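Local coordinates for protein CRISPR system CMR subunit Cmr7 1 (Sulfolobus solfataricus, PDB 2X5Q) that belongs to the Cmr7 family and forms part of the CMR ribonucleoprotein complex, which serves CRISPR-based antiviral defence, at residues W8-V12 with G42-Q47. Residues are numbered along the deposited sequence; the frame is centred on the assembly and turned at random.
Sequences WEEQV and GQHVSQ
Q11 spends both ends of its buried amide on the backbone of the loop that runs into strand 47-49, a clear case of a side-chain amide bridging to an irregular main chain. Its OE1 accepts V45 N (3.0 Å), which arrives from above the carbonyl plane, while its NE2 gives a hydrogen to Q43 O in that carbonyl's own plane (2.8 Å, N-H...O 161°). The other NE2 hydrogen turns back to E9 O at 3.0 Å, so three bonds fix the rotation of the amide, and a bend at chi2 (-83°) folds it round to meet them. E9 adds a third bond across the contact: its extended chain brings OE1 to Q43 N (2.8 Å), reached from above the carboxylate plane. The aliphatic CG of E9 also lies against the Q43 amide.

Beside these polar links, V45 CG2 sits over one face of the W8 six-membered ring, 3.7 Å from its centroid, a CH-pi contact. The same methyl touches the Q11 amide carbon CD. At the ring's edge stands Q47 NE2, which makes a bent hydrogen bond to V45 O, an oxygen shared with N55 ND2.

Further out, W8 NE1 is held by H115 O, S87 OG also binds E9 OE1, and I118 of strand 117-123 touches both W8 and V45. Side-chain amide and carboxylate bonding to main-chain groups thus fastens an irregular loop, lying between strands 35-38 and 47-49, to the N-terminal entry into strand 11-15 of the mixed sheet.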
loop_
_atom_site.group_PDB
_atom_site.type_symbol
_atom_site.label_atom_id
_atom_site.label_comp_id
_atom_site.label_asym_id
_atom_site.label_seq_id
_atom_site.Cartn_x
_atom_site.Cartn_y
_atom_site.Cartn_z
ATOM N N TRP A 8 -11.296 -10.558 18.348
ATOM C CA TRP A 8 -9.821 -10.453 18.530
ATOM C C TRP A 8 -9.469 -9.214 19.348
ATOM O O TRP A 8 -9.997 -8.118 19.102
ATOM C CB TRP A 8 -9.107 -10.374 17.174
ATOM C CG TRP A 8 -8.972 -11.684 16.477
ATOM C CD1 TRP A 8 -9.656 -12.096 15.365
ATOM C CD2 TRP A 8 -8.088 -12.763 16.826
ATOM N NE1 TRP A 8 -9.259 -13.366 15.005
ATOM C CE2 TRP A 8 -8.296 -13.797 15.882
ATOM C CE3 TRP A 8 -7.149 -12.960 17.848
ATOM C CZ2 TRP A 8 -7.604 -15.013 15.934
ATOM C CZ3 TRP A 8 -6.454 -14.165 17.891
ATOM C CH2 TRP A 8 -6.689 -15.176 16.943
ATOM N N GLU A 9 -8.583 -9.390 20.317
ATOM C CA GLU A 9 -7.906 -8.264 20.951
ATOM C C GLU A 9 -7.171 -7.445 19.884
ATOM O O GLU A 9 -6.760 -7.991 18.856
ATOM C CB GLU A 9 -6.915 -8.767 21.996
ATOM C CG GLU A 9 -7.607 -9.384 23.200
ATOM C CD GLU A 9 -6.665 -10.007 24.222
ATOM O OE1 GLU A 9 -5.459 -10.175 23.936
ATOM O OE2 GLU A 9 -7.158 -10.325 25.334
ATOM N N GLU A 10 -7.007 -6.144 20.124
ATOM C CA GLU A 10 -6.229 -5.305 19.214
ATOM C C GLU A 10 -4.811 -5.861 19.067
ATOM O O GLU A 10 -4.194 -6.288 20.052
ATOM C CB GLU A 10 -6.184 -3.840 19.684
ATOM C CG GLU A 10 -7.514 -3.082 19.477
ATOM C CD GLU A 10 -7.383 -1.554 19.563
ATOM O OE1 GLU A 10 -8.427 -0.873 19.471
ATOM O OE2 GLU A 10 -6.251 -1.030 19.704
ATOM N N GLN A 11 -4.306 -5.863 17.839
ATOM C CA GLN A 11 -2.982 -6.419 17.543
ATOM C C GLN A 11 -1.984 -5.343 17.132
ATOM O O GLN A 11 -2.362 -4.230 16.803
ATOM C CB GLN A 11 -3.089 -7.469 16.437
ATOM C CG GLN A 11 -4.187 -8.525 16.720
ATOM C CD GLN A 11 -3.715 -9.639 17.641
ATOM O OE1 GLN A 11 -2.717 -10.291 17.368
ATOM N NE2 GLN A 11 -4.456 -9.883 18.724
ATOM N N VAL A 12 -0.704 -5.698 17.178
ATOM C CA VAL A 12 0.365 -4.861 16.654
ATOM C C VAL A 12 1.171 -5.712 15.672
ATOM O O VAL A 12 1.403 -6.881 15.920
ATOM C CB VAL A 12 1.279 -4.286 17.779
ATOM C CG1 VAL A 12 1.952 -5.396 18.572
ATOM C CG2 VAL A 12 2.331 -3.341 17.202
ATOM N N GLY A 42 -2.129 -12.097 26.315
ATOM C CA GLY A 42 -3.062 -11.682 25.270
ATOM C C GLY A 42 -3.247 -12.776 24.236
ATOM O O GLY A 42 -2.455 -13.720 24.188
ATOM N N GLN A 43 -4.296 -12.657 23.419
ATOM C CA GLN A 43 -4.572 -13.618 22.350
ATOM C C GLN A 43 -3.942 -13.081 21.075
ATOM O O GLN A 43 -4.324 -12.029 20.585
ATOM C CB GLN A 43 -6.086 -13.907 22.177
ATOM C CG GLN A 43 -6.991 -12.739 21.701
ATOM C CD GLN A 43 -8.500 -13.036 21.836
ATOM O OE1 GLN A 43 -9.207 -12.422 22.656
ATOM N NE2 GLN A 43 -8.990 -13.989 21.044
ATOM N N HIS A 44 -2.947 -13.802 20.571
ATOM C CA HIS A 44 -2.173 -13.371 19.406
ATOM C C HIS A 44 -2.722 -14.030 18.144
ATOM O O HIS A 44 -3.033 -15.221 18.145
ATOM C CB HIS A 44 -0.707 -13.766 19.584
ATOM C CG HIS A 44 -0.137 -13.398 20.922
ATOM N ND1 HIS A 44 -0.183 -12.115 21.424
ATOM C CD2 HIS A 44 0.508 -14.144 21.855
ATOM C CE1 HIS A 44 0.403 -12.083 22.609
ATOM N NE2 HIS A 44 0.838 -13.300 22.892
ATOM N N VAL A 45 -2.818 -13.255 17.065
ATOM C CA VAL A 45 -3.244 -13.773 15.771
ATOM C C VAL A 45 -2.212 -14.739 15.217
ATOM O O VAL A 45 -2.556 -15.855 14.802
ATOM C CB VAL A 45 -3.514 -12.622 14.784
ATOM C CG1 VAL A 45 -3.488 -13.102 13.337
ATOM C CG2 VAL A 45 -4.853 -11.913 15.145
ATOM N N SER A 46 -0.944 -14.315 15.198
ATOM C CA SER A 46 0.157 -15.211 14.855
ATOM C C SER A 46 0.355 -16.220 15.977
ATOM O O SER A 46 0.293 -15.873 17.161
ATOM C CB SER A 46 1.440 -14.439 14.596
ATOM O OG SER A 46 1.276 -13.523 13.530
ATOM N N GLN A 47 0.590 -17.474 15.593
ATOM C CA GLN A 47 0.567 -18.596 16.528
ATOM C C GLN A 47 1.723 -19.556 16.270
ATOM O O GLN A 47 2.137 -19.740 15.130
ATOM C CB GLN A 47 -0.773 -19.349 16.407
ATOM C CG GLN A 47 -1.990 -18.562 16.958
ATOM C CD GLN A 47 -3.326 -19.009 16.366
ATOM O OE1 GLN A 47 -3.621 -20.213 16.315
ATOM N NE2 GLN A 47 -4.148 -18.043 15.923
#